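Local coordinates for protein NUDIX hydrolase (Alicyclobacillus acidocaldarius subsp. acidocaldarius, PDB 3QSJ) that probably hydrolyses phosphorus-containing acid anhydrides as a metal-dependent member of the Nudix family, and holds a calcium ion in the crystal, at residues Asp69-Asp72 against Pro73-Val77; Leu80-Thr83 against Ala84-Ile87; Thr144-Gln148 against Pro149-Asp153; Asp184-Thr187 against Arg188-Gly192; Arg198-Ile201 against Ala202-Ala206. All coordinates share one frame; numbering follows the deposited sequence.

Contact 1 of 5, residues Asp69-Asp72 against Pro73-Val77; sequences DDDD and PALAV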
loop_
_atom_site.group_PDB
_atom_site.type_symbol
_atom_site.label_atom_id
_atom_site.label_comp_id
_atom_site.label_asym_id
_atom_site.label_seq_id
_atom_site.Cartn_x
_atom_site.Cartn_y
_atom_site.Cartn_z
ATOM N N ASP A 69 9.861 1.392 14.799
ATOM C CA ASP A 69 10.543 2.684 14.727
ATOM C C ASP A 69 9.600 3.872 14.847
ATOM O O ASP A 69 8.403 3.751 14.565
ATOM C CB ASP A 69 11.306 2.726 13.384
ATOM C CG ASP A 69 12.419 1.713 13.244
ATOM O OD1 ASP A 69 13.349 1.740 14.062
ATOM O OD2 ASP A 69 12.395 0.941 12.292
ATOM N N ASP A 70 10.143 5.040 15.268
ATOM C CA ASP A 70 9.278 6.199 15.487
ATOM C C ASP A 70 8.581 6.701 14.269
ATOM O O ASP A 70 7.519 7.339 14.389
ATOM C CB ASP A 70 10.009 7.327 16.215
ATOM C CG ASP A 70 10.401 6.955 17.657
ATOM O OD1 ASP A 70 9.668 6.145 18.293
ATOM O OD2 ASP A 70 11.413 7.481 18.144
ATOM N N ASP A 71 9.148 6.389 13.074
ATOM C CA ASP A 71 8.523 6.808 11.818
ATOM C C ASP A 71 7.513 5.794 11.228
ATOM O O ASP A 71 6.888 6.085 10.227
ATOM C CB ASP A 71 9.612 7.186 10.805
ATOM C CG ASP A 71 10.559 6.055 10.437
ATOM O OD1 ASP A 71 10.573 5.021 11.165
ATOM O OD2 ASP A 71 11.238 6.169 9.383
ATOM N N ASP A 72 7.292 4.650 11.887
ATOM C CA ASP A 72 6.320 3.657 11.388
ATOM C C ASP A 72 4.909 4.221 11.284
ATOM O O ASP A 72 4.264 4.012 10.260
ATOM C CB ASP A 72 6.366 2.354 12.213
ATOM C CG ASP A 72 7.466 1.439 11.721
ATOM O OD1 ASP A 72 7.726 1.414 10.461
ATOM O OD2 ASP A 72 8.079 0.736 12.570
ATOM N N PRO A 73 4.407 5.013 12.267
ATOM C CA PRO A 73 3.030 5.562 12.114
ATOM C C PRO A 73 2.955 6.479 10.910
ATOM O O PRO A 73 2.014 6.342 10.147
ATOM C CB PRO A 73 2.803 6.358 13.416
ATOM C CG PRO A 73 3.640 5.555 14.458
ATOM C CD PRO A 73 4.930 5.243 13.644
ATOM N N ALA A 74 3.916 7.393 10.723
ATOM C CA ALA A 74 3.860 8.286 9.544
ATOM C C ALA A 74 3.926 7.478 8.259
ATOM O O ALA A 74 3.193 7.782 7.327
ATOM C CB ALA A 74 5.010 9.294 9.553
ATOM N N LEU A 75 4.824 6.483 8.172
ATOM C CA LEU A 75 4.944 5.681 6.925
ATOM C C LEU A 75 3.689 4.821 6.658
ATOM O O LEU A 75 3.323 4.620 5.495
ATOM C CB LEU A 75 6.272 4.862 6.951
ATOM C CG LEU A 75 7.450 5.830 6.715
ATOM C CD1 LEU A 75 8.763 5.188 7.007
ATOM C CD2 LEU A 75 7.472 6.312 5.253
ATOM N N ALA A 76 2.987 4.387 7.728
ATOM C CA ALA A 76 1.706 3.652 7.588
ATOM C C ALA A 76 0.717 4.575 6.903
ATOM O O ALA A 76 0.040 4.168 5.956
ATOM C CB ALA A 76 1.143 3.216 8.943
ATOM N N VAL A 77 0.705 5.826 7.319
ATOM C CA VAL A 77 -0.120 6.854 6.689
ATOM C C VAL A 77 0.267 7.058 5.225
ATOM O O VAL A 77 -0.623 7.105 4.355
ATOM C CB VAL A 77 -0.124 8.172 7.518
ATOM C CG1 VAL A 77 -0.807 9.282 6.718
ATOM C CG2 VAL A 77 -0.899 7.948 8.843
HETATM O O HOH W 1 5.697 8.642 12.825
#
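Leu75 N bonds to Asp71 O at 2.9 Å and Ala76 N to Asp72 O, so the type I turn from Asp69 to Asp72 runs straight into the first winding of helix 72-87. Pro73, which has no N-H to offer, takes a place in the first turn of the helix where none is needed, and its CD lies 3.4 Å from Asp70 O. A water joins Asp70 O (2.7 Å) to Ala74 N (3.0 Å), giving that early amide a partner. Asp71 sends its carboxylate across the leucine side chain: a chi1 of 61°, with CG between the backbone N and the carbonyl carbon, brings OD2 within 3.6 Å of Leu75 CD1. Asp72 turns back instead: its OD2 accepts Asp69 N at 2.9 Å, the N-H arriving from above the carboxylate plane (42° out of it), which ties the two ends of the turn. Three carboxylates have salt-bridge partners outside the turn: Asp71 and Asp72 both pair with Arg155, Asp69 and Asp72 with Arg138. Carboxylates grouped at a helix N terminus, where the first-turn amide N-H groups point toward that end, are likely to be favoured by the helix dipole, and the two arginines would probably balance their mutual repulsion.

Contact 2 of 5, residues Leu80-Thr83 against Ala84-Ile87; sequences LRET and AEEI. With CA (calcium ion), chain B.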
loop_
_atom_site.group_PDB
_atom_site.type_symbol
_atom_site.label_atom_id
_atom_site.label_comp_id
_atom_site.label_asym_id
_atom_site.label_seq_id
_atom_site.Cartn_x
_atom_site.Cartn_y
_atom_site.Cartn_z
ATOM N N LEU A 80 -1.280 4.288 3.281
ATOM C CA LEU A 80 -2.752 4.419 3.213
ATOM C C LEU A 80 -3.112 5.547 2.248
ATOM O O LEU A 80 -4.057 5.405 1.454
ATOM C CB LEU A 80 -3.285 4.697 4.614
ATOM C CG LEU A 80 -3.286 3.449 5.504
ATOM C CD1 LEU A 80 -3.291 3.856 6.988
ATOM C CD2 LEU A 80 -4.426 2.499 5.102
ATOM N N ARG A 81 -2.402 6.647 2.316
ATOM C CA ARG A 81 -2.706 7.775 1.426
ATOM C C ARG A 81 -2.490 7.407 -0.061
ATOM O O ARG A 81 -3.309 7.764 -0.903
ATOM C CB ARG A 81 -1.836 9.014 1.777
ATOM C CG ARG A 81 -2.002 10.184 0.735
ATOM C CD ARG A 81 -1.113 11.418 1.042
ATOM N NE ARG A 81 0.291 11.029 1.271
ATOM C CZ ARG A 81 1.145 10.634 0.332
ATOM N NH1 ARG A 81 0.769 10.593 -0.958
ATOM N NH2 ARG A 81 2.388 10.281 0.664
ATOM N N GLU A 82 -1.342 6.788 -0.360
ATOM C CA GLU A 82 -0.931 6.413 -1.724
ATOM C C GLU A 82 -1.938 5.399 -2.276
ATOM O O GLU A 82 -2.338 5.484 -3.446
ATOM C CB GLU A 82 0.477 5.813 -1.677
ATOM C CG GLU A 82 1.562 6.861 -1.442
ATOM C CD GLU A 82 1.904 7.758 -2.630
ATOM O OE1 GLU A 82 1.657 7.333 -3.783
ATOM O OE2 GLU A 82 2.517 8.832 -2.419
ATOM N N THR A 83 -2.442 4.503 -1.397
ATOM C CA THR A 83 -3.441 3.528 -1.795
ATOM C C THR A 83 -4.755 4.246 -2.200
ATOM O O THR A 83 -5.376 3.881 -3.204
ATOM C CB THR A 83 -3.676 2.504 -0.662
ATOM O OG1 THR A 83 -2.428 1.814 -0.433
ATOM C CG2 THR A 83 -4.741 1.483 -1.033
ATOM N N ALA A 84 -5.172 5.268 -1.422
ATOM C CA ALA A 84 -6.427 5.977 -1.722
ATOM C C ALA A 84 -6.264 6.656 -3.071
ATOM O O ALA A 84 -7.180 6.636 -3.910
ATOM C CB ALA A 84 -6.706 7.013 -0.619
ATOM N N GLU A 85 -5.088 7.241 -3.300
ATOM C CA GLU A 85 -4.857 7.937 -4.573
ATOM C C GLU A 85 -4.923 6.978 -5.741
ATOM O O GLU A 85 -5.450 7.330 -6.776
ATOM C CB GLU A 85 -3.456 8.584 -4.586
ATOM C CG GLU A 85 -3.310 9.722 -3.586
ATOM C CD GLU A 85 -1.888 10.243 -3.488
ATOM O OE1 GLU A 85 -1.042 9.800 -4.296
ATOM O OE2 GLU A 85 -1.611 11.072 -2.595
ATOM N N GLU A 86 -4.335 5.780 -5.583
ATOM C CA GLU A 86 -4.183 4.855 -6.699
ATOM C C GLU A 86 -5.420 4.042 -7.009
ATOM O O GLU A 86 -5.740 3.864 -8.191
ATOM C CB GLU A 86 -2.963 3.951 -6.387
ATOM C CG GLU A 86 -1.664 4.713 -6.505
ATOM C CD GLU A 86 -0.475 3.812 -6.265
ATOM O OE1 GLU A 86 -0.438 2.707 -6.851
ATOM O OE2 GLU A 86 0.448 4.254 -5.547
ATOM N N ILE A 87 -6.119 3.566 -5.982
ATOM C CA ILE A 87 -7.270 2.673 -6.211
ATOM C C ILE A 87 -8.609 3.162 -5.678
ATOM O O ILE A 87 -9.609 2.438 -5.807
ATOM C CB ILE A 87 -6.929 1.212 -5.789
ATOM C CG1 ILE A 87 -6.616 1.161 -4.284
ATOM C CG2 ILE A 87 -5.739 0.662 -6.639
ATOM C CD1 ILE A 87 -7.529 0.443 -3.351
HETATM CA CA CA B . 1.800 6.040 -5.752
HETATM O O HOH W 2 1.313 10.281 -4.626
HETATM O O HOH W 3 -0.065 7.661 -5.994
HETATM O O HOH W 4 3.434 7.638 -6.189
#
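Arg81 and Glu85 lie side by side, one turn apart on helix 72-87, and carry the ionic part of the contact. Arg81 NH1 meets Glu85 OE2 at 2.9 Å, the oxygen lying in the guanidinium plane, although the two flat groups are turned 45° apart. The same NH1 reaches Glu82 OE2 at 2.9 Å from above the plane of that carboxylate, so one nitrogen serves both glutamates and closes a salt-bridge network. Beyond them, Arg81 NE pairs with Asp53 and its NH2 with Ala48 O, fixing the rotation of the guanidinium. Metal bonds form the second group. Glu82 OE1 binds the calcium ion at 2.4 Å and Glu86 OE2 at 2.2 Å; Gly46 O is a further ligand. Glu82 gets there by a bend at chi2 (-75°), whereas Glu86 stretches out beyond CG. Glu85 stays in the second shell: its OE1 accepts from a water at 2.9 Å that itself sits on the calcium. Apolar contact comes from Thr83 and Ile87, whose side chains lie side by side, Thr83 CG2 3.8 Å from Ile87 CG1; they face the sheet, on Leu13 and on Val29 respectively. Helical bonds such as Glu86 N to Glu82 O set the spacing of all these groups. The Arg-Glu-x-x-Glu-Glu order, with its acidic side chains gathered round a metal, is the core of the Nudix box; calcium probably takes the place of magnesium or manganese.

Contact 3 of 5, residues Thr144-Gln148 against Pro149-Asp153; sequences TPPTQ and PVRFD
Thr144 and Arg151 hold each other across the mouth of a loop, the first by its backbone oxygen, the second by its guanidinium. Arg151 presents NE and NH2 side-on to one atom, Thr144 O, at 2.9 and 2.8 Å, and the oxygen lies in the guanidinium plane. NH2 comes almost in line with the carbonyl bond, NE from above the carbonyl plane (41° out of it). A bend at chi3 (75°) folds the arginine back over the loop, and Pro146 CA then rests 3.4 Å above the guanidinium plane, over its centre. Leucine in place of this arginine would probably leave Thr144 O without both of its side-chain donors and Pro146 without the flat group beneath it. The loop is the connection of a beta hairpin: it joins strand 137-143 to its antiparallel neighbour 151-160 and turns through a type I turn from Pro145 to Gln148, closed by Gln148 N on Pro145 O. Thr144 works with both main chain and side chain. Its N donates to Phe152 O at 2.9 Å, while OG1, set beside the backbone N and anti to the carbonyl carbon, accepts Phe152 N at 2.9 Å in a nearly straight bond (169°). The hydroxyl thus stands in for a backbone carbonyl as acceptor, while the residue's own carbonyl is turned to the arginine. Its methyl, CG2, packs on Val150 O at 3.6 Å. Gln148 O lies 3.5 Å from Arg151 CG.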
loop_
_atom_site.group_PDB
_atom_site.type_symbol
_atom_site.label_atom_id
_atom_site.label_comp_id
_atom_site.label_asym_id
_atom_site.label_seq_id
_atom_site.Cartn_x
_atom_site.Cartn_y
_atom_site.Cartn_z
ATOM N N THR A 144 16.694 0.156 -1.641
ATOM C CA THR A 144 17.203 -0.215 -2.948
ATOM C C THR A 144 18.732 -0.324 -2.831
ATOM O O THR A 144 19.356 0.549 -2.221
ATOM C CB THR A 144 16.825 0.878 -3.950
ATOM O OG1 THR A 144 15.446 1.209 -3.744
ATOM C CG2 THR A 144 17.119 0.449 -5.409
ATOM N N PRO A 145 19.334 -1.393 -3.401
ATOM C CA PRO A 145 20.824 -1.502 -3.418
ATOM C C PRO A 145 21.537 -0.271 -4.012
ATOM O O PRO A 145 20.997 0.367 -4.952
ATOM C CB PRO A 145 21.070 -2.745 -4.270
ATOM C CG PRO A 145 19.793 -3.520 -4.200
ATOM C CD PRO A 145 18.707 -2.493 -4.156
ATOM N N PRO A 146 22.735 0.082 -3.468
ATOM C CA PRO A 146 23.452 1.285 -3.931
ATOM C C PRO A 146 23.933 1.280 -5.385
ATOM O O PRO A 146 24.348 2.329 -5.878
ATOM C CB PRO A 146 24.600 1.418 -2.924
ATOM C CG PRO A 146 24.822 0.035 -2.430
ATOM C CD PRO A 146 23.463 -0.567 -2.349
ATOM N N THR A 147 23.809 0.119 -6.071
ATOM C CA THR A 147 24.152 -0.132 -7.466
ATOM C C THR A 147 23.066 0.427 -8.401
ATOM O O THR A 147 23.239 0.372 -9.616
ATOM C CB THR A 147 24.269 -1.664 -7.691
ATOM O OG1 THR A 147 23.032 -2.291 -7.317
ATOM C CG2 THR A 147 25.444 -2.299 -6.909
ATOM N N GLN A 148 21.927 0.918 -7.836
ATOM C CA GLN A 148 20.779 1.431 -8.587
ATOM C C GLN A 148 20.799 2.953 -8.650
ATOM O O GLN A 148 21.129 3.610 -7.668
ATOM C CB GLN A 148 19.465 0.939 -7.950
ATOM C CG GLN A 148 19.395 -0.586 -7.870
ATOM C CD GLN A 148 18.436 -1.133 -8.870
ATOM O OE1 GLN A 148 17.228 -1.229 -8.614
ATOM N NE2 GLN A 148 18.949 -1.448 -10.050
ATOM N N PRO A 149 20.428 3.544 -9.803
ATOM C CA PRO A 149 20.502 5.018 -9.920
ATOM C C PRO A 149 19.400 5.777 -9.200
ATOM O O PRO A 149 19.468 7.002 -9.124
ATOM C CB PRO A 149 20.457 5.269 -11.430
ATOM C CG PRO A 149 20.000 4.006 -12.054
ATOM C CD PRO A 149 20.027 2.888 -11.070
ATOM N N VAL A 150 18.283 5.099 -8.893
ATOM C CA VAL A 150 17.132 5.686 -8.181
ATOM C C VAL A 150 16.921 4.762 -7.004
ATOM O O VAL A 150 16.847 3.539 -7.195
ATOM C CB VAL A 150 15.856 5.858 -9.056
ATOM C CG1 VAL A 150 14.654 6.290 -8.210
ATOM C CG2 VAL A 150 16.083 6.832 -10.214
ATOM N N ARG A 151 16.927 5.326 -5.748
ATOM C CA ARG A 151 16.855 4.494 -4.566
ATOM C C ARG A 151 15.767 4.950 -3.613
ATOM O O ARG A 151 15.509 6.159 -3.504
ATOM C CB ARG A 151 18.210 4.499 -3.798
ATOM C CG ARG A 151 19.429 4.040 -4.630
ATOM C CD ARG A 151 20.642 4.136 -3.737
ATOM N NE ARG A 151 20.662 3.054 -2.756
ATOM C CZ ARG A 151 21.453 2.993 -1.694
ATOM N NH1 ARG A 151 22.328 3.974 -1.443
ATOM N NH2 ARG A 151 21.423 1.934 -0.906
ATOM N N PHE A 152 15.101 3.973 -2.954
ATOM C CA PHE A 152 14.082 4.214 -1.968
ATOM C C PHE A 152 14.418 3.460 -0.719
ATOM O O PHE A 152 15.026 2.378 -0.779
ATOM C CB PHE A 152 12.694 3.703 -2.415
ATOM C CG PHE A 152 12.184 4.394 -3.644
ATOM C CD1 PHE A 152 11.571 5.648 -3.551
ATOM C CD2 PHE A 152 12.453 3.877 -4.909
ATOM C CE1 PHE A 152 11.226 6.366 -4.706
ATOM C CE2 PHE A 152 12.056 4.570 -6.061
ATOM C CZ PHE A 152 11.436 5.800 -5.943
ATOM N N ASP A 153 13.855 3.932 0.386
ATOM C CA ASP A 153 13.947 3.171 1.638
ATOM C C ASP A 153 12.490 2.967 1.954
ATOM O O ASP A 153 11.807 3.912 2.387
ATOM C CB ASP A 153 14.636 4.034 2.682
ATOM C CG ASP A 153 14.781 3.398 4.039
ATOM O OD1 ASP A 153 14.091 2.409 4.309
ATOM O OD2 ASP A 153 15.593 3.893 4.826
#

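Contact 4 of 5, residues Asp184-Thr187 against Arg188-Gly192; sequences DMLT and RIQSG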
loop_
_atom_site.group_PDB
_atom_site.type_symbol
_atom_site.label_atom_id
_atom_site.label_comp_id
_atom_site.label_asym_id
_atom_site.label_seq_id
_atom_site.Cartn_x
_atom_site.Cartn_y
_atom_site.Cartn_z
ATOM N N ASP A 184 -0.732 -16.772 -8.720
ATOM C CA ASP A 184 -0.917 -16.410 -10.140
ATOM C C ASP A 184 0.120 -15.360 -10.534
ATOM O O ASP A 184 0.863 -15.539 -11.494
ATOM C CB ASP A 184 -2.323 -15.782 -10.376
ATOM C CG ASP A 184 -3.492 -16.688 -10.744
ATOM O OD1 ASP A 184 -3.445 -17.889 -10.400
ATOM O OD2 ASP A 184 -4.502 -16.162 -11.305
HETATM N N MSE A 185 0.168 -14.263 -9.766
HETATM C CA MSE A 185 1.047 -13.133 -10.016
HETATM C C MSE A 185 2.516 -13.518 -9.886
HETATM O O MSE A 185 3.328 -13.183 -10.750
HETATM C CB MSE A 185 0.718 -11.997 -9.059
HETATM C CG MSE A 185 1.409 -10.724 -9.443
HETATM SE SE MSE A 185 1.203 -10.295 -11.326
HETATM C CE MSE A 185 -0.537 -9.805 -11.358
ATOM N N LEU A 186 2.830 -14.288 -8.867
ATOM C CA LEU A 186 4.190 -14.783 -8.646
ATOM C C LEU A 186 4.710 -15.563 -9.856
ATOM O O LEU A 186 5.814 -15.297 -10.321
ATOM C CB LEU A 186 4.266 -15.671 -7.371
ATOM C CG LEU A 186 5.687 -16.154 -6.982
ATOM C CD1 LEU A 186 6.690 -14.980 -6.868
ATOM C CD2 LEU A 186 5.665 -16.957 -5.728
ATOM N N THR A 187 3.901 -16.514 -10.378
ATOM C CA THR A 187 4.262 -17.360 -11.506
ATOM C C THR A 187 4.518 -16.492 -12.731
ATOM O O THR A 187 5.526 -16.689 -13.421
ATOM C CB THR A 187 3.191 -18.447 -11.676
ATOM O OG1 THR A 187 3.205 -19.253 -10.490
ATOM C CG2 THR A 187 3.406 -19.309 -12.907
ATOM N N ARG A 188 3.688 -15.437 -12.909
ATOM C CA ARG A 188 3.819 -14.522 -14.035
ATOM C C ARG A 188 5.098 -13.721 -13.980
ATOM O O ARG A 188 5.668 -13.450 -15.027
ATOM C CB ARG A 188 2.598 -13.630 -14.172
ATOM C CG ARG A 188 1.377 -14.449 -14.569
ATOM C CD ARG A 188 0.281 -13.569 -15.079
ATOM N NE ARG A 188 0.633 -13.020 -16.386
ATOM C CZ ARG A 188 0.027 -11.982 -16.942
ATOM N NH1 ARG A 188 -0.968 -11.365 -16.307
ATOM N NH2 ARG A 188 0.408 -11.545 -18.134
ATOM N N ILE A 189 5.567 -13.374 -12.768
ATOM C CA ILE A 189 6.839 -12.663 -12.605
ATOM C C ILE A 189 7.995 -13.632 -12.806
ATOM O O ILE A 189 8.908 -13.309 -13.545
ATOM C CB ILE A 189 6.888 -11.991 -11.230
ATOM C CG1 ILE A 189 5.778 -10.944 -11.131
ATOM C CG2 ILE A 189 8.257 -11.362 -10.957
ATOM C CD1 ILE A 189 5.455 -10.512 -9.662
ATOM N N GLN A 190 7.979 -14.780 -12.102
ATOM C CA GLN A 190 9.045 -15.790 -12.187
ATOM C C GLN A 190 9.286 -16.256 -13.620
ATOM O O GLN A 190 10.426 -16.560 -13.985
ATOM C CB GLN A 190 8.717 -16.993 -11.275
ATOM C CG GLN A 190 8.601 -16.617 -9.786
ATOM C CD GLN A 190 8.263 -17.809 -8.916
ATOM O OE1 GLN A 190 8.810 -17.978 -7.834
ATOM N NE2 GLN A 190 7.361 -18.660 -9.361
ATOM N N SER A 191 8.217 -16.284 -14.435
ATOM C CA SER A 191 8.264 -16.706 -15.831
ATOM C C SER A 191 8.821 -15.631 -16.764
ATOM O O SER A 191 9.202 -15.939 -17.888
ATOM C CB SER A 191 6.884 -17.162 -16.302
ATOM O OG SER A 191 6.431 -18.272 -15.542
ATOM N N GLY A 192 8.870 -14.388 -16.296
ATOM C CA GLY A 192 9.389 -13.270 -17.076
ATOM C C GLY A 192 8.362 -12.491 -17.876
ATOM O O GLY A 192 8.732 -11.566 -18.604
#
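Thr187 O takes two donors from Ser191 at the C-terminal end of helix 182-190, where a Schellman motif ends the winding: Gly192 has a positive phi (93°), and its N reaches back to Ile189 O. The close-packed face of the helix is made by Met185 (present as selenomethionine), Leu186 and Ile189. Ile189 CG1 presses to 3.3 Å on Met185 O, and Leu186 and Ile189 both bear on helix 198-209; a lighter apolar touch, 4.1 Å, joins Met185 CG to Ile189 CD1. Leu186 stands where this face meets the surface. Its CG, anti to the backbone N (chi1 -175°), is met by the amide carbon Gln190 CD at 3.6 Å, and the aliphatic part of the glutamine runs close over the carbonyl, CG 3.1 Å from Leu186 O. Losing the branched end to an alanine here would probably open a gap towards helix 198-209 and set the Gln190 amide free to turn. The remaining side is solvent-facing and held chiefly by polar bonds. Arg188 lays its CG 3.3 Å from Asp184 O and then turns off to pair with Glu193 through NE, while Thr187 OG1 bonds back to Arg183 O, one turn earlier. Little apolar contact is made on this side, where Thr187 CG2 comes no closer than 4.1 Å to Ser191 OG. Ser191 N, at 2.9 Å, and Ser191 OG, at 2.8 Å, reach Thr187 O from opposite faces of its carbonyl plane.

Contact 5 of 5, residues Arg198-Ile201 against Ala202-Ala206; sequences RPTI and AVLKA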
loop_
_atom_site.group_PDB
_atom_site.type_symbol
_atom_site.label_atom_id
_atom_site.label_comp_id
_atom_site.label_asym_id
_atom_site.label_seq_id
_atom_site.Cartn_x
_atom_site.Cartn_y
_atom_site.Cartn_z
ATOM N N ARG A 198 12.501 -6.762 -6.427
ATOM C CA ARG A 198 12.714 -7.870 -5.481
ATOM C C ARG A 198 11.765 -7.902 -4.269
ATOM O O ARG A 198 11.181 -8.958 -4.013
ATOM C CB ARG A 198 14.193 -7.997 -5.101
ATOM C CG ARG A 198 15.044 -8.546 -6.272
ATOM C CD ARG A 198 16.422 -8.955 -5.800
ATOM N NE ARG A 198 17.169 -7.795 -5.315
ATOM C CZ ARG A 198 17.929 -7.785 -4.225
ATOM N NH1 ARG A 198 18.557 -6.677 -3.860
ATOM N NH2 ARG A 198 18.064 -8.885 -3.492
ATOM N N PRO A 199 11.525 -6.767 -3.554
ATOM C CA PRO A 199 10.581 -6.793 -2.426
ATOM C C PRO A 199 9.172 -7.263 -2.796
ATOM O O PRO A 199 8.533 -8.005 -2.022
ATOM C CB PRO A 199 10.569 -5.325 -1.980
ATOM C CG PRO A 199 11.878 -4.805 -2.363
ATOM C CD PRO A 199 12.152 -5.429 -3.684
ATOM N N THR A 200 8.710 -6.894 -4.014
ATOM C CA THR A 200 7.384 -7.336 -4.503
ATOM C C THR A 200 7.295 -8.850 -4.575
ATOM O O THR A 200 6.327 -9.433 -4.086
ATOM C CB THR A 200 7.061 -6.667 -5.864
ATOM O OG1 THR A 200 7.001 -5.279 -5.654
ATOM C CG2 THR A 200 5.713 -7.135 -6.449
ATOM N N ILE A 201 8.319 -9.480 -5.165
ATOM C CA ILE A 201 8.384 -10.928 -5.305
ATOM C C ILE A 201 8.389 -11.565 -3.888
ATOM O O ILE A 201 7.668 -12.522 -3.630
ATOM C CB ILE A 201 9.618 -11.331 -6.144
ATOM C CG1 ILE A 201 9.538 -10.688 -7.546
ATOM C CG2 ILE A 201 9.773 -12.850 -6.224
ATOM C CD1 ILE A 201 10.882 -10.854 -8.464
ATOM N N ALA A 202 9.214 -11.025 -2.995
ATOM C CA ALA A 202 9.379 -11.591 -1.652
ATOM C C ALA A 202 8.048 -11.489 -0.868
ATOM O O ALA A 202 7.684 -12.441 -0.175
ATOM C CB ALA A 202 10.544 -10.905 -0.945
ATOM N N VAL A 203 7.239 -10.431 -1.097
ATOM C CA VAL A 203 5.913 -10.366 -0.449
ATOM C C VAL A 203 4.995 -11.438 -1.023
ATOM O O VAL A 203 4.325 -12.135 -0.268
ATOM C CB VAL A 203 5.241 -8.968 -0.590
ATOM C CG1 VAL A 203 3.757 -8.988 -0.109
ATOM C CG2 VAL A 203 6.042 -7.903 0.180
ATOM N N LEU A 204 4.964 -11.583 -2.361
ATOM C CA LEU A 204 4.118 -12.608 -2.994
ATOM C C LEU A 204 4.451 -14.016 -2.536
ATOM O O LEU A 204 3.543 -14.776 -2.206
ATOM C CB LEU A 204 4.162 -12.495 -4.504
ATOM C CG LEU A 204 3.684 -11.165 -5.068
ATOM C CD1 LEU A 204 4.145 -11.058 -6.508
ATOM C CD2 LEU A 204 2.122 -10.989 -4.941
ATOM N N LYS A 205 5.744 -14.345 -2.418
ATOM C CA LYS A 205 6.154 -15.666 -1.926
ATOM C C LYS A 205 5.686 -15.861 -0.473
ATOM O O LYS A 205 5.248 -16.973 -0.122
ATOM C CB LYS A 205 7.683 -15.844 -1.967
ATOM C CG LYS A 205 8.293 -15.916 -3.342
ATOM C CD LYS A 205 9.825 -16.064 -3.210
ATOM C CE LYS A 205 10.509 -16.130 -4.552
ATOM N NZ LYS A 205 11.924 -15.691 -4.472
ATOM N N ALA A 206 5.754 -14.781 0.364
ATOM C CA ALA A 206 5.334 -14.853 1.786
ATOM C C ALA A 206 3.851 -15.129 1.837
ATOM O O ALA A 206 3.411 -15.964 2.605
ATOM C CB ALA A 206 5.648 -13.545 2.527
#
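The flat groups joining Arg198-Ile201 to Ala202-Ala206 are peptides, for neither segment holds an aromatic ring and the Arg198 guanidinium is directed off the helix, bringing neither face nor edge to residues 202-206. Lys205 N bonds to Ile201 O at 2.9 Å, Ala202 N to Arg198 O at 3.0 Å and Leu204 N to Thr200 O at 3.1 Å, the usual helical pattern of a donor one turn on from its acceptor. Leu204 CG presses on that same Thr200 oxygen at 3.3 Å. Val203 does likewise one residue earlier: its CG2 lies 3.3 Å from Pro199 O, which also accepts Val203 N. Pro199 itself has no N-H, a lack that costs nothing in the first turn of a helix.

Among side chains the clearest meeting is between Ile201 and Lys205, which lie side by side and point the same way. Extended beyond CG, the lysine lays its aliphatic stem along the isoleucine, with CE 3.8 Å from Ile201 CG2. The helix is wedged between two layers: Ile201, Leu204 and Lys205 face helix 182-190, whereas Thr200, Val203 and Leu204 bear on Phe44 of strand 42-48, and Pro199 and Val203 on Phe156 of strand 151-160.

Each contact is local: contacts 1, 2, 4 and 5 lie at or within helix turns, contact 3 closes a hairpin loop; they follow in series, with none crossing or enclosing another. Contact 1 starts helix 72-87 and contact 2 lies further along it, their centres about 16 Å apart, so one helix runs from the acidic turn to the calcium site. Contact 3 joins strands 137-143 and 151-160. Contacts 4 and 5 lie on successive helices that pack together, Ile189 CD1 lying 3.5 Å from Leu204 CD1 and Leu186 CD2 3.7 Å from Lys205 CG. Contact 5 also touches contact 3, where Pro145 CG meets Arg198 NH1 at 3.4 Å, joining the hairpin loop to the start of helix 198-209.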